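Local coordinates for superoxide dismutase (Anaplasma phagocytophilum, PDB 3JS4), which probably protects the cell by dismuting superoxide radicals to oxygen and hydrogen peroxide at an Fe(III) centre, at residues Asp43-Gly48 and Trp99-Tyr104; Lys51-Val56 and Ala95-Asn100; Trp105-Pro110 and Leu182-Val187; Asn136-Ser141 and Val206-Leu211. All coordinates share one frame; numbering follows the deposited sequence.

Contact 1. Residues Asp43-Gly48 and Trp99-Tyr104. With FE (Fe (III) ion), chain E.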
loop_
_atom_site.group_PDB
_atom_site.type_symbol
_atom_site.label_atom_id
_atom_site.label_comp_id
_atom_site.label_asym_id
_atom_site.label_seq_id
_atom_site.Cartn_x
_atom_site.Cartn_y
_atom_site.Cartn_z
ATOM N N ASP A 43 8.036 8.667 12.044
ATOM C CA ASP A 43 9.483 8.787 11.896
ATOM C C ASP A 43 10.141 7.406 11.769
ATOM O O ASP A 43 10.909 7.152 10.852
ATOM C CB ASP A 43 10.092 9.603 13.066
ATOM C CG ASP A 43 11.614 9.657 13.011
ATOM O OD1 ASP A 43 12.171 10.276 12.079
ATOM O OD2 ASP A 43 12.262 9.065 13.895
ATOM N N ARG A 44 9.816 6.510 12.691
ATOM C CA ARG A 44 10.392 5.182 12.680
ATOM C C ARG A 44 9.989 4.354 11.436
ATOM O O ARG A 44 10.833 3.671 10.836
ATOM C CB ARG A 44 10.063 4.478 13.998
ATOM C CG ARG A 44 10.724 3.112 14.191
ATOM C CD ARG A 44 12.259 3.097 14.120
ATOM N NE ARG A 44 12.919 4.139 14.910
ATOM C CZ ARG A 44 14.224 4.127 15.223
ATOM N NH1 ARG A 44 15.006 3.121 14.829
ATOM N NH2 ARG A 44 14.746 5.106 15.955
ATOM N N HIS A 45 8.734 4.463 11.009
ATOM C CA HIS A 45 8.254 3.687 9.868
ATOM C C HIS A 45 8.894 4.188 8.576
ATOM O O HIS A 45 9.355 3.405 7.746
ATOM C CB HIS A 45 6.724 3.823 9.779
ATOM C CG HIS A 45 6.072 2.792 8.913
ATOM N ND1 HIS A 45 4.702 2.632 8.863
ATOM C CD2 HIS A 45 6.593 1.852 8.086
ATOM C CE1 HIS A 45 4.407 1.661 8.013
ATOM N NE2 HIS A 45 5.533 1.165 7.538
ATOM N N TYR A 46 8.943 5.514 8.428
ATOM C CA TYR A 46 9.440 6.149 7.202
ATOM C C TYR A 46 10.966 6.266 7.154
ATOM O O TYR A 46 11.579 5.758 6.225
ATOM C CB TYR A 46 8.784 7.527 7.036
ATOM C CG TYR A 46 9.215 8.335 5.819
ATOM C CD1 TYR A 46 8.927 7.906 4.510
ATOM C CD2 TYR A 46 9.856 9.564 5.982
ATOM C CE1 TYR A 46 9.301 8.707 3.391
ATOM C CE2 TYR A 46 10.233 10.353 4.876
ATOM C CZ TYR A 46 9.957 9.912 3.592
ATOM O OH TYR A 46 10.344 10.705 2.528
ATOM N N ASN A 47 11.566 6.932 8.145
ATOM C CA ASN A 47 13.028 7.121 8.174
ATOM C C ASN A 47 13.787 5.897 8.697
ATOM O O ASN A 47 15.013 5.837 8.598
ATOM C CB ASN A 47 13.426 8.383 8.964
ATOM C CG ASN A 47 12.869 9.651 8.352
ATOM O OD1 ASN A 47 13.081 9.942 7.167
ATOM N ND2 ASN A 47 12.130 10.417 9.152
ATOM N N GLY A 48 13.053 4.946 9.263
ATOM C CA GLY A 48 13.625 3.679 9.729
ATOM C C GLY A 48 13.386 2.579 8.695
ATOM O O GLY A 48 14.314 2.179 7.990
ATOM N N TRP A 99 8.173 0.064 -3.193
ATOM C CA TRP A 99 6.980 0.370 -4.004
ATOM C C TRP A 99 5.727 0.374 -3.112
ATOM O O TRP A 99 4.909 1.296 -3.184
ATOM C CB TRP A 99 6.820 -0.656 -5.158
ATOM C CG TRP A 99 5.745 -0.224 -6.185
ATOM C CD1 TRP A 99 5.965 0.394 -7.404
ATOM C CD2 TRP A 99 4.314 -0.375 -6.068
ATOM N NE1 TRP A 99 4.764 0.642 -8.032
ATOM C CE2 TRP A 99 3.737 0.184 -7.239
ATOM C CE3 TRP A 99 3.465 -0.931 -5.086
ATOM C CZ2 TRP A 99 2.343 0.206 -7.458
ATOM C CZ3 TRP A 99 2.073 -0.904 -5.303
ATOM C CH2 TRP A 99 1.532 -0.345 -6.497
ATOM N N ASN A 100 5.570 -0.652 -2.274
ATOM C CA ASN A 100 4.412 -0.733 -1.375
ATOM C C ASN A 100 4.304 0.441 -0.390
ATOM O O ASN A 100 3.214 0.954 -0.135
ATOM C CB ASN A 100 4.464 -2.011 -0.541
ATOM C CG ASN A 100 4.351 -3.276 -1.382
ATOM O OD1 ASN A 100 3.860 -3.245 -2.503
ATOM N ND2 ASN A 100 4.797 -4.403 -0.816
ATOM N N HIS A 101 5.416 0.813 0.226
ATOM C CA HIS A 101 5.411 1.954 1.153
ATOM C C HIS A 101 5.110 3.273 0.426
ATOM O O HIS A 101 4.358 4.102 0.943
ATOM C CB HIS A 101 6.728 2.033 1.949
ATOM C CG HIS A 101 6.813 1.009 3.040
ATOM N ND1 HIS A 101 7.240 -0.286 2.808
ATOM C CD2 HIS A 101 6.460 1.063 4.349
ATOM C CE1 HIS A 101 7.196 -0.968 3.943
ATOM N NE2 HIS A 101 6.700 -0.184 4.888
ATOM N N ASP A 102 5.664 3.461 -0.774
ATOM C CA ASP A 102 5.370 4.683 -1.541
ATOM C C ASP A 102 3.841 4.739 -1.730
ATOM O O ASP A 102 3.218 5.794 -1.556
ATOM C CB ASP A 102 6.047 4.709 -2.935
ATOM C CG ASP A 102 7.564 4.976 -2.901
ATOM O OD1 ASP A 102 8.141 5.409 -1.879
ATOM O OD2 ASP A 102 8.202 4.753 -3.957
ATOM N N PHE A 103 3.244 3.605 -2.087
ATOM C CA PHE A 103 1.803 3.525 -2.353
ATOM C C PHE A 103 1.011 3.793 -1.073
ATOM O O PHE A 103 -0.037 4.465 -1.093
ATOM C CB PHE A 103 1.444 2.117 -2.870
ATOM C CG PHE A 103 0.212 2.084 -3.755
ATOM C CD1 PHE A 103 0.246 2.633 -5.029
ATOM C CD2 PHE A 103 -0.969 1.491 -3.313
ATOM C CE1 PHE A 103 -0.887 2.613 -5.854
ATOM C CE2 PHE A 103 -2.094 1.450 -4.123
ATOM C CZ PHE A 103 -2.051 2.003 -5.410
ATOM N N TYR A 104 1.517 3.258 0.043
ATOM C CA TYR A 104 0.859 3.408 1.343
ATOM C C TYR A 104 0.788 4.883 1.732
ATOM O O TYR A 104 -0.257 5.352 2.206
ATOM C CB TYR A 104 1.673 2.642 2.380
ATOM C CG TYR A 104 1.281 2.759 3.830
ATOM C CD1 TYR A 104 -0.006 2.434 4.268
ATOM C CD2 TYR A 104 2.242 3.118 4.791
ATOM C CE1 TYR A 104 -0.338 2.492 5.624
ATOM C CE2 TYR A 104 1.930 3.165 6.141
ATOM C CZ TYR A 104 0.648 2.845 6.555
ATOM O OH TYR A 104 0.349 2.918 7.881
HETATM FE FE FE E . 5.761 -0.968 6.723
HETATM O O HOH W 1 2.363 3.710 9.803
HETATM O O HOH W 2 5.770 -3.013 5.785
#

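Contact 2. Residues Lys51-Val56 and Ala95-Asn100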
loop_
_atom_site.group_PDB
_atom_site.type_symbol
_atom_site.label_atom_id
_atom_site.label_comp_id
_atom_site.label_asym_id
_atom_site.label_seq_id
_atom_site.Cartn_x
_atom_site.Cartn_y
_atom_site.Cartn_z
ATOM N N LYS A 51 13.274 3.859 4.641
ATOM C CA LYS A 51 14.652 4.247 4.295
ATOM C C LYS A 51 15.585 3.011 4.177
ATOM O O LYS A 51 16.437 2.941 3.264
ATOM C CB LYS A 51 15.226 5.197 5.338
ATOM C CG LYS A 51 16.562 5.811 4.912
ATOM C CD LYS A 51 17.498 6.024 6.057
ATOM C CE LYS A 51 18.782 6.736 5.579
ATOM N NZ LYS A 51 19.606 5.871 4.700
ATOM N N THR A 52 15.450 2.068 5.115
ATOM C CA THR A 52 16.330 0.891 5.107
ATOM C C THR A 52 16.131 0.023 3.848
ATOM O O THR A 52 17.106 -0.471 3.272
ATOM C CB THR A 52 16.214 0.093 6.415
ATOM O OG1 THR A 52 16.619 0.956 7.492
ATOM C CG2 THR A 52 17.123 -1.163 6.387
ATOM N N TYR A 53 14.894 -0.123 3.388
ATOM C CA TYR A 53 14.630 -0.846 2.130
ATOM C C TYR A 53 15.347 -0.226 0.935
ATOM O O TYR A 53 15.911 -0.935 0.069
ATOM C CB TYR A 53 13.123 -0.898 1.851
ATOM C CG TYR A 53 12.368 -1.820 2.754
ATOM C CD1 TYR A 53 12.718 -3.155 2.832
ATOM C CD2 TYR A 53 11.260 -1.371 3.511
ATOM C CE1 TYR A 53 12.021 -4.047 3.663
ATOM C CE2 TYR A 53 10.554 -2.263 4.344
ATOM C CZ TYR A 53 10.954 -3.603 4.391
ATOM O OH TYR A 53 10.306 -4.544 5.157
ATOM N N VAL A 54 15.304 1.099 0.877
ATOM C CA VAL A 54 15.983 1.859 -0.157
ATOM C C VAL A 54 17.504 1.611 -0.117
ATOM O O VAL A 54 18.107 1.345 -1.151
ATOM C CB VAL A 54 15.663 3.360 -0.012
ATOM C CG1 VAL A 54 16.563 4.220 -0.932
ATOM C CG2 VAL A 54 14.181 3.588 -0.300
ATOM N N ASP A 55 18.103 1.694 1.073
ATOM C CA ASP A 55 19.535 1.433 1.248
ATOM C C ASP A 55 19.912 0.003 0.817
ATOM O O ASP A 55 20.851 -0.215 0.035
ATOM C CB ASP A 55 19.942 1.671 2.708
ATOM C CG ASP A 55 21.449 1.549 2.922
ATOM O OD1 ASP A 55 22.242 2.261 2.238
ATOM O OD2 ASP A 55 21.853 0.715 3.764
ATOM N N VAL A 56 19.181 -0.973 1.341
ATOM C CA VAL A 56 19.472 -2.377 1.036
ATOM C C VAL A 56 19.384 -2.652 -0.479
ATOM O O VAL A 56 20.244 -3.335 -1.036
ATOM C CB VAL A 56 18.590 -3.331 1.868
ATOM C CG1 VAL A 56 18.735 -4.785 1.385
ATOM C CG2 VAL A 56 18.981 -3.212 3.373
ATOM N N ALA A 95 12.666 -4.131 -3.327
ATOM C CA ALA A 95 11.993 -3.302 -4.344
ATOM C C ALA A 95 10.495 -3.238 -4.077
ATOM O O ALA A 95 9.899 -2.162 -4.120
ATOM C CB ALA A 95 12.239 -3.848 -5.751
ATOM N N ALA A 96 9.894 -4.395 -3.776
ATOM C CA ALA A 96 8.458 -4.478 -3.529
ATOM C C ALA A 96 8.102 -3.686 -2.287
ATOM O O ALA A 96 7.110 -2.941 -2.276
ATOM C CB ALA A 96 7.983 -5.981 -3.397
ATOM N N GLN A 97 8.909 -3.820 -1.238
ATOM C CA GLN A 97 8.630 -3.031 -0.030
ATOM C C GLN A 97 8.755 -1.533 -0.268
ATOM O O GLN A 97 7.983 -0.747 0.308
ATOM C CB GLN A 97 9.442 -3.512 1.188
ATOM C CG GLN A 97 8.950 -4.888 1.734
ATOM C CD GLN A 97 7.581 -4.801 2.383
ATOM O OE1 GLN A 97 6.552 -4.776 1.706
ATOM N NE2 GLN A 97 7.560 -4.781 3.699
ATOM N N ILE A 98 9.687 -1.112 -1.134
ATOM C CA ILE A 98 9.785 0.333 -1.407
ATOM C C ILE A 98 8.527 0.804 -2.143
ATOM O O ILE A 98 7.898 1.811 -1.770
ATOM C CB ILE A 98 11.024 0.730 -2.243
ATOM C CG1 ILE A 98 12.338 0.413 -1.514
ATOM C CG2 ILE A 98 10.957 2.237 -2.559
ATOM C CD1 ILE A 98 13.582 0.434 -2.489
ATOM N N TRP A 99 8.173 0.064 -3.193
ATOM C CA TRP A 99 6.980 0.370 -4.004
ATOM C C TRP A 99 5.727 0.374 -3.112
ATOM O O TRP A 99 4.909 1.296 -3.184
ATOM C CB TRP A 99 6.820 -0.656 -5.158
ATOM C CG TRP A 99 5.745 -0.224 -6.185
ATOM C CD1 TRP A 99 5.965 0.394 -7.404
ATOM C CD2 TRP A 99 4.314 -0.375 -6.068
ATOM N NE1 TRP A 99 4.764 0.642 -8.032
ATOM C CE2 TRP A 99 3.737 0.184 -7.239
ATOM C CE3 TRP A 99 3.465 -0.931 -5.086
ATOM C CZ2 TRP A 99 2.343 0.206 -7.458
ATOM C CZ3 TRP A 99 2.073 -0.904 -5.303
ATOM C CH2 TRP A 99 1.532 -0.345 -6.497
ATOM N N ASN A 100 5.570 -0.652 -2.274
ATOM C CA ASN A 100 4.412 -0.733 -1.375
ATOM C C ASN A 100 4.304 0.441 -0.390
ATOM O O ASN A 100 3.214 0.954 -0.135
ATOM C CB ASN A 100 4.464 -2.011 -0.541
ATOM C CG ASN A 100 4.351 -3.276 -1.382
ATOM O OD1 ASN A 100 3.860 -3.245 -2.503
ATOM N ND2 ASN A 100 4.797 -4.403 -0.816
#

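Contact 3. Residues Trp105-Pro110 and Leu182-Val187. With FE (Fe (III) ion), chain E.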
loop_
_atom_site.group_PDB
_atom_site.type_symbol
_atom_site.label_atom_id
_atom_site.label_comp_id
_atom_site.label_asym_id
_atom_site.label_seq_id
_atom_site.Cartn_x
_atom_site.Cartn_y
_atom_site.Cartn_z
ATOM N N TRP A 105 1.902 5.613 1.595
ATOM C CA TRP A 105 1.863 7.018 1.992
ATOM C C TRP A 105 0.874 7.820 1.162
ATOM O O TRP A 105 0.225 8.736 1.692
ATOM C CB TRP A 105 3.262 7.690 1.971
ATOM C CG TRP A 105 4.322 6.929 2.753
ATOM C CD1 TRP A 105 5.516 6.457 2.272
ATOM C CD2 TRP A 105 4.278 6.564 4.138
ATOM N NE1 TRP A 105 6.212 5.830 3.270
ATOM C CE2 TRP A 105 5.489 5.889 4.428
ATOM C CE3 TRP A 105 3.347 6.780 5.178
ATOM C CZ2 TRP A 105 5.790 5.398 5.705
ATOM C CZ3 TRP A 105 3.633 6.280 6.442
ATOM C CH2 TRP A 105 4.851 5.587 6.694
ATOM N N GLN A 106 0.784 7.516 -0.140
ATOM C CA GLN A 106 -0.176 8.198 -1.009
ATOM C C GLN A 106 -1.635 7.815 -0.707
ATOM O O GLN A 106 -2.566 8.551 -1.074
ATOM C CB GLN A 106 0.136 7.903 -2.487
ATOM C CG GLN A 106 1.562 8.215 -2.888
ATOM C CD GLN A 106 1.846 7.862 -4.333
ATOM O OE1 GLN A 106 2.412 6.795 -4.629
ATOM N NE2 GLN A 106 1.439 8.741 -5.251
ATOM N N SER A 107 -1.811 6.673 -0.039
ATOM C CA SER A 107 -3.109 6.113 0.308
ATOM C C SER A 107 -3.713 6.763 1.563
ATOM O O SER A 107 -4.769 6.354 2.038
ATOM C CB SER A 107 -2.969 4.596 0.511
ATOM O OG SER A 107 -2.694 3.945 -0.743
ATOM N N MET A 108 -3.034 7.761 2.115
ATOM C CA MET A 108 -3.520 8.440 3.305
ATOM C C MET A 108 -3.318 9.936 3.082
ATOM O O MET A 108 -2.543 10.330 2.220
ATOM C CB MET A 108 -2.730 7.995 4.544
ATOM C CG MET A 108 -2.747 6.472 4.816
ATOM S SD MET A 108 -1.905 5.985 6.342
ATOM C CE MET A 108 -0.163 6.144 5.871
ATOM N N LYS A 109 -4.039 10.750 3.855
ATOM C CA LYS A 109 -3.812 12.199 3.915
ATOM C C LYS A 109 -4.265 12.732 5.271
ATOM O O LYS A 109 -5.044 12.074 5.965
ATOM C CB LYS A 109 -4.550 12.927 2.779
ATOM C CG LYS A 109 -6.087 12.815 2.797
ATOM C CD LYS A 109 -6.683 13.733 1.720
ATOM C CE LYS A 109 -8.206 13.740 1.779
ATOM N NZ LYS A 109 -8.737 14.781 0.887
ATOM N N PRO A 110 -3.780 13.925 5.662
ATOM C CA PRO A 110 -4.411 14.582 6.814
ATOM C C PRO A 110 -5.887 14.839 6.496
ATOM O O PRO A 110 -6.225 15.107 5.336
ATOM C CB PRO A 110 -3.655 15.928 6.919
ATOM C CG PRO A 110 -2.368 15.713 6.238
ATOM C CD PRO A 110 -2.613 14.677 5.156
ATOM N N LEU A 182 -5.485 0.410 -5.953
ATOM C CA LEU A 182 -6.008 1.762 -5.762
ATOM C C LEU A 182 -5.573 2.417 -4.459
ATOM O O LEU A 182 -5.375 3.636 -4.413
ATOM C CB LEU A 182 -7.540 1.766 -5.835
ATOM C CG LEU A 182 -8.214 1.136 -7.065
ATOM C CD1 LEU A 182 -9.749 1.107 -6.899
ATOM C CD2 LEU A 182 -7.820 1.858 -8.372
ATOM N N ALA A 183 -5.479 1.609 -3.397
ATOM C CA ALA A 183 -5.002 2.069 -2.079
ATOM C C ALA A 183 -4.545 0.874 -1.265
ATOM O O ALA A 183 -5.021 -0.248 -1.483
ATOM C CB ALA A 183 -6.115 2.827 -1.323
ATOM N N THR A 184 -3.630 1.107 -0.315
ATOM C CA THR A 184 -3.184 0.034 0.549
ATOM C C THR A 184 -3.073 0.517 1.999
ATOM O O THR A 184 -2.865 1.701 2.268
ATOM C CB THR A 184 -1.833 -0.612 0.079
ATOM O OG1 THR A 184 -1.579 -1.825 0.800
ATOM C CG2 THR A 184 -0.641 0.327 0.288
ATOM N N MET A 185 -3.214 -0.439 2.903
ATOM C CA MET A 185 -2.988 -0.279 4.324
ATOM C C MET A 185 -1.986 -1.352 4.767
ATOM O O MET A 185 -2.255 -2.564 4.662
ATOM C CB MET A 185 -4.305 -0.459 5.075
ATOM C CG MET A 185 -4.127 -0.492 6.592
ATOM S SD MET A 185 -5.676 -0.740 7.495
ATOM C CE MET A 185 -6.115 -2.431 7.049
ATOM N N ASP A 186 -0.825 -0.899 5.215
ATOM C CA ASP A 186 0.229 -1.751 5.777
ATOM C C ASP A 186 -0.287 -2.421 7.048
ATOM O O ASP A 186 -0.715 -1.728 7.992
ATOM C CB ASP A 186 1.414 -0.825 6.131
ATOM C CG ASP A 186 2.703 -1.567 6.466
ATOM O OD1 ASP A 186 2.717 -2.799 6.567
ATOM O OD2 ASP A 186 3.726 -0.883 6.661
ATOM N N VAL A 187 -0.268 -3.751 7.100
ATOM C CA VAL A 187 -0.519 -4.433 8.375
ATOM C C VAL A 187 0.679 -5.200 8.980
ATOM O O VAL A 187 0.496 -6.012 9.919
ATOM C CB VAL A 187 -1.841 -5.291 8.375
ATOM C CG1 VAL A 187 -3.072 -4.383 8.075
ATOM C CG2 VAL A 187 -1.753 -6.457 7.439
HETATM FE FE FE E . 5.761 -0.968 6.723
HETATM O O HOH W 2 5.770 -3.013 5.785
#

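Contact 4. Residues Asn136-Ser141 and Val206-Leu211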
loop_
_atom_site.group_PDB
_atom_site.type_symbol
_atom_site.label_atom_id
_atom_site.label_comp_id
_atom_site.label_asym_id
_atom_site.label_seq_id
_atom_site.Cartn_x
_atom_site.Cartn_y
_atom_site.Cartn_z
ATOM N N ASN A 136 -16.654 -3.080 6.375
ATOM C CA ASN A 136 -16.620 -4.445 6.907
ATOM C C ASN A 136 -15.666 -5.362 6.173
ATOM O O ASN A 136 -14.974 -6.145 6.812
ATOM C CB ASN A 136 -18.020 -5.058 6.998
ATOM C CG ASN A 136 -18.885 -4.372 8.064
ATOM O OD1 ASN A 136 -18.370 -3.647 8.931
ATOM N ND2 ASN A 136 -20.192 -4.574 7.991
ATOM N N ALA A 137 -15.610 -5.248 4.845
ATOM C CA ALA A 137 -14.748 -6.110 4.034
ATOM C C ALA A 137 -13.287 -5.731 4.273
ATOM O O ALA A 137 -12.435 -6.598 4.441
ATOM C CB ALA A 137 -15.096 -5.982 2.558
ATOM N N PHE A 138 -13.022 -4.428 4.298
ATOM C CA PHE A 138 -11.686 -3.924 4.517
ATOM C C PHE A 138 -11.181 -4.333 5.899
ATOM O O PHE A 138 -10.032 -4.753 6.028
ATOM C CB PHE A 138 -11.661 -2.399 4.345
ATOM C CG PHE A 138 -10.300 -1.840 4.022
ATOM C CD1 PHE A 138 -9.474 -1.372 5.027
ATOM C CD2 PHE A 138 -9.848 -1.787 2.703
ATOM C CE1 PHE A 138 -8.206 -0.838 4.724
ATOM C CE2 PHE A 138 -8.587 -1.258 2.396
ATOM C CZ PHE A 138 -7.761 -0.784 3.421
ATOM N N THR A 139 -12.043 -4.241 6.919
ATOM C CA THR A 139 -11.648 -4.566 8.298
ATOM C C THR A 139 -11.396 -6.072 8.450
ATOM O O THR A 139 -10.391 -6.488 9.029
ATOM C CB THR A 139 -12.703 -4.072 9.336
ATOM O OG1 THR A 139 -12.888 -2.652 9.201
ATOM C CG2 THR A 139 -12.268 -4.387 10.770
ATOM N N THR A 140 -12.297 -6.877 7.881
ATOM C CA THR A 140 -12.198 -8.336 7.910
ATOM C C THR A 140 -10.904 -8.786 7.250
ATOM O O THR A 140 -10.234 -9.724 7.713
ATOM C CB THR A 140 -13.420 -8.955 7.180
ATOM O OG1 THR A 140 -14.607 -8.619 7.906
ATOM C CG2 THR A 140 -13.325 -10.485 7.057
ATOM N N SER A 141 -10.578 -8.131 6.138
ATOM C CA SER A 141 -9.399 -8.498 5.372
ATOM C C SER A 141 -8.131 -8.186 6.183
ATOM O O SER A 141 -7.195 -8.984 6.223
ATOM C CB SER A 141 -9.395 -7.796 4.021
ATOM O OG SER A 141 -8.180 -8.028 3.328
ATOM N N VAL A 206 -9.059 3.419 12.818
ATOM C CA VAL A 206 -8.521 4.744 12.621
ATOM C C VAL A 206 -8.193 5.010 11.139
ATOM O O VAL A 206 -8.461 6.102 10.615
ATOM C CB VAL A 206 -7.296 4.956 13.516
ATOM C CG1 VAL A 206 -6.512 6.153 13.057
ATOM C CG2 VAL A 206 -7.736 5.133 14.963
ATOM N N PHE A 207 -7.621 4.007 10.464
ATOM C CA PHE A 207 -7.331 4.142 9.033
ATOM C C PHE A 207 -8.587 4.511 8.205
ATOM O O PHE A 207 -8.582 5.453 7.385
ATOM C CB PHE A 207 -6.706 2.842 8.499
ATOM C CG PHE A 207 -6.268 2.922 7.045
ATOM C CD1 PHE A 207 -4.990 3.375 6.715
ATOM C CD2 PHE A 207 -7.130 2.541 6.023
ATOM C CE1 PHE A 207 -4.546 3.445 5.368
ATOM C CE2 PHE A 207 -6.714 2.618 4.660
ATOM C CZ PHE A 207 -5.420 3.064 4.340
ATOM N N LEU A 208 -9.658 3.766 8.412
ATOM C CA LEU A 208 -10.896 3.991 7.667
ATOM C C LEU A 208 -11.566 5.287 8.096
ATOM O O LEU A 208 -12.226 5.955 7.286
ATOM C CB LEU A 208 -11.857 2.813 7.892
ATOM C CG LEU A 208 -11.461 1.493 7.201
ATOM C CD1 LEU A 208 -12.275 0.329 7.780
ATOM C CD2 LEU A 208 -11.637 1.583 5.668
ATOM N N GLU A 209 -11.424 5.631 9.379
ATOM C CA GLU A 209 -12.157 6.770 9.945
ATOM C C GLU A 209 -11.530 8.120 9.609
ATOM O O GLU A 209 -12.259 9.103 9.421
ATOM C CB GLU A 209 -12.314 6.623 11.471
ATOM C CG GLU A 209 -13.518 5.746 11.853
ATOM C CD GLU A 209 -13.474 5.223 13.280
ATOM O OE1 GLU A 209 -12.811 5.846 14.137
ATOM O OE2 GLU A 209 -14.107 4.182 13.555
ATOM N N HIS A 210 -10.193 8.155 9.547
ATOM C CA HIS A 210 -9.454 9.419 9.472
ATOM C C HIS A 210 -8.270 9.485 8.512
ATOM O O HIS A 210 -7.726 10.566 8.322
ATOM C CB HIS A 210 -9.012 9.865 10.877
ATOM C CG HIS A 210 -10.159 10.218 11.773
ATOM N ND1 HIS A 210 -10.937 11.338 11.573
ATOM C CD2 HIS A 210 -10.692 9.578 12.845
ATOM C CE1 HIS A 210 -11.895 11.379 12.486
ATOM N NE2 HIS A 210 -11.758 10.336 13.278
ATOM N N LEU A 211 -7.888 8.360 7.894
ATOM C CA LEU A 211 -6.681 8.333 7.045
ATOM C C LEU A 211 -6.887 8.076 5.549
ATOM O O LEU A 211 -6.272 8.765 4.736
ATOM C CB LEU A 211 -5.650 7.347 7.594
ATOM C CG LEU A 211 -5.036 7.707 8.962
ATOM C CD1 LEU A 211 -4.253 6.493 9.469
ATOM C CD2 LEU A 211 -4.129 8.923 8.882
#

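Contact 1. Residues Asp43-Gly48 and Trp99-Tyr104
His-45 and His-101 meet in a metal-bridged helix-to-helix contact, where the two long helices of the alpha-hairpin domain of an iron/manganese superoxide dismutase, 39-60 and 89-106, bring histidines to the active-site iron. NE2 of His-45 binds the iron at 2.3 Å and NE2 of His-101 at 2.2 Å. The imidazoles stand nearly perpendicular, planes at 89°, and approach rim to rim, neither covering the other's face; it is the shared metal that holds their nitrogens close. Asp-186 and His-190 supply the other protein ligands, and a water completes a five-coordinate, roughly trigonal-bipyramidal sphere with His-45 and that water at its two poles. CG of His-45 lies anti to the backbone N (chi1 -164°), which carries the ring off helix 39-60 to the iron. A second water, bonded to ND1, helps fix the turn of this ring; ND1 of His-101 is hydrogen-bonded to the carbonyl of Gln-97 one turn earlier. Tyr-104 brings its ring obliquely against His-45, CE2 standing 3.4 Å from CE1 of the imidazole, and its hydroxyl also bonds Tyr-203. The second water lies in the planes of both rings, receiving the ND1 hydrogen of His-45 at 2.7 Å and hydrogen-bonded to Tyr-104 OH at 2.9 Å.

Contact 2. Residues Lys51-Val56 and Ala95-Asn100
Gln-97 lies on one face of the Tyr-53 ring. Its CB sits 3.4 Å from the Tyr-53 ring centroid, almost exactly on the ring normal, in a CH-pi contact. The glutamine then bends at chi2 (-69°), so that its amide turns back to the phenol and NE2 donates to Tyr-53 OH at 3.1 Å along a nearly straight path (171°), with the oxygen close to the amide plane. Beside this polar pair, Ile-98 CG1 packs on Tyr-53 CB at 3.7 Å, and Ile-98 CD1 reaches Val-54 CA at 3.6 Å. In the next shell, Asn-100 ND2 donates to Gln-97 OE1 at 3.1 Å and holds the amide by its other end, while Trp-150 adds a weak bond to OE1. His-50 and Leu-57 of the same helix 39-60 also touch Ile-98, as does Leu-74 of helix 74-83. The segment axes approach to 8.8 Å, roughly antiparallel (142°). With the nearest side-chain atom of Gln-97 about 5 Å from the iron and Tyr-53 against His-101, the pair is consistent with the second-shell Gln-Tyr couple of iron superoxide dismutases, built on the N-terminal helical hairpin.

Contact 3. Residues Trp105-Pro110 and Leu182-Val187
The peptide between Ala-183 and Thr-184 is the flat group met here, and Ser-107 approaches it at its N-H: Thr-184 N donates to Ser-107 OG at 3.0 Å (157°). With OG beside its own backbone N (chi1 -69°), the hydroxyl is placed at this N-H. It donates in turn to the carbonyl of Phe-103, so two bonds fix OG just beyond the end of helix 89-106. Ser-107 CB lies 3.4 Å from Thr-184 O, a buried carbonyl with no hydrogen-bond partner in the model. The methyl of Ala-183 packs beside the hydroxyl, CB 3.6 Å from Ser-107 OG. Leu-182 and Ala-183 both face Leu-153 of the adjoining strand, which makes a classic beta bulge at this point of the edge strand. Farther along, the Asp-186 carboxylate is divided in its work: OD2 binds the iron at 2.0 Å, while OD1 accepts from the amide of Trp-188 and, weakly, from the iron-bound water. The contact thus joins the turn after helix 89-106 of the helical hairpin to the metal-bearing strand of the alpha/beta domain, the interdomain seam of the iron/manganese superoxide dismutase fold.

Contact 4. Residues Asn136-Ser141 and Val206-Leu211
Phe-138 and Phe-207 form the tight inner part of this contact. Their rings are nearly parallel, planes at 4°, but are slid so far past each other (centroids 5.7 Å apart) that they barely overlap, and the closest touch is oblique, CE1 of Phe-138 lying 3.8 Å from CE2 of Phe-207. Both side chains have CG anti to the backbone N (Phe-138 chi1 -158°), which sends the rings into the space between their helices. Next to them Leu-208 lays CD2 against Phe-138 CD1 at 3.7 Å, so Leu-208 takes the CG-CD1 side of the ring and Phe-207 the CE1-CZ side. Met-185 of the sheet touches both phenylalanines, and Val-151 and Val-164 also meet Phe-138. Packing thins outward: Thr-139 brings OG1 to 3.4 Å from Leu-208 CD1, a van der Waals touch; the hydroxyl's hydrogen bond goes to the carbonyl of Asn-135 in its own helix. Beyond it Asn-136, Thr-140 and Glu-209 are solvent-exposed, and the segment axes come no nearer than 11.1 Å, a wide spacing bridged by large side chains. Helices 131-144 and 200-211 are thereby joined beside the antiparallel sheet, in the alpha/beta C-terminal domain of an iron/manganese superoxide dismutase.

Contacts 1 and 2, with centres about 8 Å apart, succeed one another along the same helix pair, 39-60 and 89-106, and share Trp-99 and Asn-100. Contact 3 follows in the chain, about 10 Å from contact 1 (centre to centre), and takes over where helix 89-106 ends, linking it to strand 179-186. Iron and its bound water belong to both contact 1 and contact 3, so the metal site straddles the two domains. Contact 4 lies wholly in the C-terminal domain, its centre about 11 Å from that of contact 3 and about 25 Å from that of contact 2, across the centre of the chain. Its segments alternate with those of contact 3, and Met-185 and Phe-138 touch between them, so the metal-bearing strand packs on helix 131-144.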